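PDB 2YXY: hypothetical conserved protein, GK0453, which is of unknown function but belongs to the DUF1811 family, pairing an N-terminal helical hairpin with a small antiparallel beta-sheet domain. Local coordinates for residues Leu19-Ala30 against Tyr45-Met56. Residues are numbered along the deposited sequence; the frame is centred on the assembly and turned at random.
Sequences LQQEIAMLTEKA and YERKIAMAKAYM
Tyr-45, Leu-26 and Leu-19 bury the most surface where the two arms of an antiparallel helical hairpin meet, residues 19-30 on helix 16-36 and residues 45-54 on helix 39-54. The axes of these two segments approach to 9.3 Å, their N-to-C directions 161° apart, and the contact is made by side-chain packing. On the hairpin-turn side, the Lys-29 side chain lies over one face of the Tyr-45 ring, the two side chains crossing at about a right angle. CB of Lys-29 makes a CH-pi contact, 3.7 Å from the centroid of the Tyr-45 ring and close to its normal, while CD of Lys-29 lies against CE2. In the middle, Leu-26 CB packs 3.6 Å from CG1 of Ile-49, and a chi1 of -66°, which sets CG anti to the carbonyl carbon, carries Leu-26 CD1 to 3.7 Å from CB of Lys-48. Farther along, Ala-52 offers only a methyl, and CG1 of Ile-23 closes onto that CB at 3.5 Å. Leu-19 finishes the row by dividing its branches: CD2 faces Ala-52, whereas CD1 rests 3.7 Å from CB of Tyr-55 and also meets CG of Met-56, where helix 39-54 has given way to loop. Met-56 bends at chi3 (-57°), bringing CE tip to tip with CD1 of Ile-23 and beside OE1 of Gln-20. Outside the pair, Tyr-11 packs on Leu-26 and Met-14 on Leu-19. At the solvent-facing margin, a water in the plane of the Tyr-45 ring links its OH to Lys-29, accepting from NZ of Lys-29 at 2.8 Å.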
loop_
_atom_site.group_PDB
_atom_site.type_symbol
_atom_site.label_atom_id
_atom_site.label_comp_id
_atom_site.label_asym_id
_atom_site.label_seq_id
_atom_site.Cartn_x
_atom_site.Cartn_y
_atom_site.Cartn_z
ATOM N N LEU A 19 -8.365 -12.140 -0.011
ATOM C CA LEU A 19 -7.303 -11.164 -0.147
ATOM C C LEU A 19 -5.961 -11.872 -0.013
ATOM O O LEU A 19 -5.065 -11.618 -0.808
ATOM C CB LEU A 19 -7.437 -10.061 0.908
ATOM C CG LEU A 19 -8.588 -9.101 0.568
ATOM C CD1 LEU A 19 -8.985 -8.274 1.820
ATOM C CD2 LEU A 19 -8.149 -8.178 -0.601
ATOM N N GLN A 20 -5.840 -12.783 0.960
ATOM C CA GLN A 20 -4.572 -13.509 1.175
ATOM C C GLN A 20 -4.164 -14.356 -0.027
ATOM O O GLN A 20 -2.972 -14.427 -0.371
ATOM C CB GLN A 20 -4.654 -14.415 2.408
ATOM C CG GLN A 20 -4.658 -13.664 3.731
ATOM C CD GLN A 20 -3.269 -13.207 4.157
ATOM O OE1 GLN A 20 -2.527 -12.590 3.380
ATOM N NE2 GLN A 20 -2.914 -13.500 5.403
ATOM N N GLN A 21 -5.151 -15.021 -0.632
ATOM C CA GLN A 21 -4.925 -15.841 -1.816
ATOM C C GLN A 21 -4.513 -14.935 -2.990
ATOM O O GLN A 21 -3.647 -15.292 -3.782
ATOM C CB GLN A 21 -6.201 -16.639 -2.167
ATOM C CG GLN A 21 -6.597 -17.574 -1.017
ATOM C CD GLN A 21 -7.914 -18.299 -1.208
ATOM O OE1 GLN A 21 -8.952 -17.684 -1.474
ATOM N NE2 GLN A 21 -7.885 -19.617 -1.043
ATOM N N GLU A 22 -5.165 -13.781 -3.125
ATOM C CA GLU A 22 -4.795 -12.871 -4.193
ATOM C C GLU A 22 -3.322 -12.440 -3.949
ATOM O O GLU A 22 -2.493 -12.464 -4.850
ATOM C CB GLU A 22 -5.719 -11.658 -4.187
ATOM C CG GLU A 22 -5.262 -10.528 -5.112
ATOM C CD GLU A 22 -5.581 -10.794 -6.576
ATOM O OE1 GLU A 22 -5.381 -9.869 -7.409
ATOM O OE2 GLU A 22 -6.027 -11.922 -6.885
ATOM N N ILE A 23 -2.993 -12.102 -2.710
ATOM C CA ILE A 23 -1.633 -11.670 -2.413
ATOM C C ILE A 23 -0.602 -12.752 -2.721
ATOM O O ILE A 23 0.481 -12.446 -3.239
ATOM C CB ILE A 23 -1.515 -11.213 -0.949
ATOM C CG1 ILE A 23 -2.241 -9.869 -0.796
ATOM C CG2 ILE A 23 -0.031 -11.113 -0.530
ATOM C CD1 ILE A 23 -2.644 -9.528 0.639
ATOM N N ALA A 24 -0.926 -14.009 -2.409
ATOM C CA ALA A 24 -0.011 -15.126 -2.685
ATOM C C ALA A 24 0.206 -15.258 -4.203
ATOM O O ALA A 24 1.309 -15.514 -4.668
ATOM C CB ALA A 24 -0.574 -16.464 -2.110
ATOM N N MET A 25 -0.857 -15.096 -4.971
ATOM C CA MET A 25 -0.765 -15.190 -6.423
ATOM C C MET A 25 0.073 -14.028 -6.992
ATOM O O MET A 25 0.934 -14.224 -7.851
ATOM C CB MET A 25 -2.179 -15.168 -7.008
ATOM C CG MET A 25 -2.284 -15.065 -8.550
ATOM S SD MET A 25 -2.253 -13.363 -9.188
ATOM C CE MET A 25 -3.982 -12.777 -8.891
ATOM N N LEU A 26 -0.191 -12.817 -6.508
ATOM C CA LEU A 26 0.532 -11.630 -6.960
ATOM C C LEU A 26 2.013 -11.745 -6.568
ATOM O O LEU A 26 2.913 -11.373 -7.345
ATOM C CB LEU A 26 -0.077 -10.374 -6.322
ATOM C CG LEU A 26 -1.511 -9.946 -6.697
ATOM C CD1 LEU A 26 -2.037 -8.852 -5.730
ATOM C CD2 LEU A 26 -1.513 -9.442 -8.133
ATOM N N THR A 27 2.258 -12.280 -5.373
ATOM C CA THR A 27 3.619 -12.438 -4.869
ATOM C C THR A 27 4.442 -13.356 -5.774
ATOM O O THR A 27 5.605 -13.069 -6.053
ATOM C CB THR A 27 3.594 -12.967 -3.425
ATOM O OG1 THR A 27 2.983 -11.976 -2.592
ATOM C CG2 THR A 27 5.032 -13.279 -2.889
ATOM N N GLU A 28 3.835 -14.437 -6.257
ATOM C CA GLU A 28 4.543 -15.363 -7.135
ATOM C C GLU A 28 4.840 -14.714 -8.507
ATOM O O GLU A 28 5.907 -14.916 -9.078
ATOM C CB GLU A 28 3.740 -16.671 -7.285
ATOM C CG GLU A 28 4.354 -17.670 -8.282
ATOM C CD GLU A 28 5.710 -18.233 -7.835
ATOM O OE1 GLU A 28 6.409 -18.818 -8.694
ATOM O OE2 GLU A 28 6.078 -18.111 -6.643
ATOM N N LYS A 29 3.907 -13.938 -9.038
ATOM C CA LYS A 29 4.160 -13.249 -10.293
ATOM C C LYS A 29 5.230 -12.162 -10.068
ATOM O O LYS A 29 6.102 -11.950 -10.908
ATOM C CB LYS A 29 2.883 -12.583 -10.812
ATOM C CG LYS A 29 1.826 -13.545 -11.335
ATOM C CD LYS A 29 0.584 -12.744 -11.694
ATOM C CE LYS A 29 -0.460 -13.613 -12.395
ATOM N NZ LYS A 29 -1.616 -12.742 -12.796
ATOM N N ALA A 30 5.147 -11.450 -8.949
ATOM C CA ALA A 30 6.143 -10.416 -8.661
ATOM C C ALA A 30 7.537 -11.061 -8.625
ATOM O O ALA A 30 8.503 -10.498 -9.141
ATOM C CB ALA A 30 5.839 -9.721 -7.293
ATOM N N TYR A 45 2.863 -5.257 -9.855
ATOM C CA TYR A 45 2.410 -6.295 -8.923
ATOM C C TYR A 45 2.557 -5.832 -7.475
ATOM O O TYR A 45 1.704 -6.132 -6.640
ATOM C CB TYR A 45 3.153 -7.631 -9.138
ATOM C CG TYR A 45 2.832 -8.328 -10.451
ATOM C CD1 TYR A 45 3.854 -8.688 -11.340
ATOM C CD2 TYR A 45 1.500 -8.618 -10.814
ATOM C CE1 TYR A 45 3.567 -9.324 -12.564
ATOM C CE2 TYR A 45 1.196 -9.242 -12.039
ATOM C CZ TYR A 45 2.238 -9.592 -12.902
ATOM O OH TYR A 45 1.956 -10.202 -14.100
ATOM N N GLU A 46 3.613 -5.077 -7.180
ATOM C CA GLU A 46 3.817 -4.582 -5.818
ATOM C C GLU A 46 2.727 -3.581 -5.427
ATOM O O GLU A 46 2.352 -3.517 -4.270
ATOM C CB GLU A 46 5.212 -3.931 -5.650
ATOM C CG GLU A 46 6.373 -4.934 -5.544
ATOM C CD GLU A 46 6.184 -5.994 -4.442
ATOM O OE1 GLU A 46 5.859 -5.638 -3.288
ATOM O OE2 GLU A 46 6.367 -7.199 -4.729
ATOM N N ARG A 47 2.250 -2.778 -6.373
ATOM C CA ARG A 47 1.159 -1.844 -6.065
ATOM C C ARG A 47 -0.111 -2.613 -5.732
ATOM O O ARG A 47 -0.831 -2.261 -4.797
ATOM C CB ARG A 47 0.840 -0.944 -7.257
ATOM C CG ARG A 47 1.796 0.198 -7.462
ATOM C CD ARG A 47 1.413 0.946 -8.723
ATOM N NE ARG A 47 2.045 2.251 -8.804
ATOM C CZ ARG A 47 1.604 3.329 -8.168
ATOM N NH1 ARG A 47 2.244 4.487 -8.292
ATOM N NH2 ARG A 47 0.509 3.250 -7.425
ATOM N N LYS A 48 -0.407 -3.649 -6.518
ATOM C CA LYS A 48 -1.605 -4.450 -6.281
ATOM C C LYS A 48 -1.536 -5.135 -4.931
ATOM O O LYS A 48 -2.547 -5.251 -4.229
ATOM C CB LYS A 48 -1.782 -5.507 -7.386
ATOM C CG LYS A 48 -2.165 -4.877 -8.725
ATOM C CD LYS A 48 -2.430 -5.935 -9.801
ATOM C CE LYS A 48 -2.873 -5.277 -11.101
ATOM N NZ LYS A 48 -3.453 -6.287 -12.039
ATOM N N ILE A 49 -0.339 -5.601 -4.573
ATOM C CA ILE A 49 -0.125 -6.265 -3.287
ATOM C C ILE A 49 -0.382 -5.268 -2.162
ATOM O O ILE A 49 -1.066 -5.578 -1.204
ATOM C CB ILE A 49 1.344 -6.827 -3.190
ATOM C CG1 ILE A 49 1.458 -8.092 -4.064
ATOM C CG2 ILE A 49 1.721 -7.151 -1.720
ATOM C CD1 ILE A 49 2.925 -8.655 -4.192
ATOM N N ALA A 50 0.180 -4.070 -2.290
ATOM C CA ALA A 50 -0.017 -3.040 -1.277
ATOM C C ALA A 50 -1.522 -2.771 -1.105
ATOM O O ALA A 50 -2.022 -2.613 0.023
ATOM C CB ALA A 50 0.702 -1.743 -1.701
ATOM N N MET A 51 -2.243 -2.706 -2.220
ATOM C CA MET A 51 -3.679 -2.443 -2.148
ATOM C C MET A 51 -4.407 -3.573 -1.461
ATOM O O MET A 51 -5.245 -3.326 -0.603
ATOM C CB MET A 51 -4.268 -2.214 -3.543
ATOM C CG MET A 51 -3.949 -0.858 -4.114
ATOM S SD MET A 51 -4.459 0.507 -3.029
ATOM C CE MET A 51 -6.190 0.257 -2.911
ATOM N N ALA A 52 -4.104 -4.814 -1.835
ATOM C CA ALA A 52 -4.776 -5.919 -1.186
ATOM C C ALA A 52 -4.457 -5.913 0.323
ATOM O O ALA A 52 -5.334 -6.189 1.141
ATOM C CB ALA A 52 -4.363 -7.243 -1.818
ATOM N N LYS A 53 -3.212 -5.608 0.690
ATOM C CA LYS A 53 -2.849 -5.564 2.107
ATOM C C LYS A 53 -3.635 -4.493 2.874
ATOM O O LYS A 53 -4.056 -4.727 4.000
ATOM C CB LYS A 53 -1.346 -5.308 2.270
ATOM C CG LYS A 53 -0.474 -6.537 1.969
ATOM C CD LYS A 53 1.014 -6.183 2.155
ATOM C CE LYS A 53 1.898 -7.401 2.015
ATOM N NZ LYS A 53 3.330 -6.954 1.849
ATOM N N ALA A 54 -3.858 -3.348 2.238
ATOM C CA ALA A 54 -4.575 -2.250 2.852
ATOM C C ALA A 54 -5.976 -2.639 3.316
ATOM O O ALA A 54 -6.469 -2.118 4.319
ATOM C CB ALA A 54 -4.672 -1.087 1.879
ATOM N N TYR A 55 -6.617 -3.528 2.562
ATOM C CA TYR A 55 -7.947 -3.985 2.905
ATOM C C TYR A 55 -7.961 -4.985 4.063
ATOM O O TYR A 55 -9.024 -5.465 4.431
ATOM C CB TYR A 55 -8.633 -4.592 1.675
ATOM C CG TYR A 55 -9.184 -3.519 0.778
ATOM C CD1 TYR A 55 -8.503 -3.125 -0.385
ATOM C CD2 TYR A 55 -10.347 -2.839 1.130
ATOM C CE1 TYR A 55 -8.976 -2.068 -1.173
ATOM C CE2 TYR A 55 -10.824 -1.780 0.350
ATOM C CZ TYR A 55 -10.127 -1.405 -0.797
ATOM O OH TYR A 55 -10.580 -0.352 -1.541
ATOM N N MET A 56 -6.790 -5.321 4.610
ATOM C CA MET A 56 -6.712 -6.221 5.770
ATOM C C MET A 56 -6.270 -5.396 6.988
ATOM O O MET A 56 -6.013 -5.944 8.054
ATOM C CB MET A 56 -5.708 -7.364 5.555
ATOM C CG MET A 56 -6.038 -8.277 4.375
ATOM S SD MET A 56 -5.159 -9.847 4.365
ATOM C CE MET A 56 -3.497 -9.330 4.398
HETATM O O HOH W 1 -0.947 -10.680 -14.561
#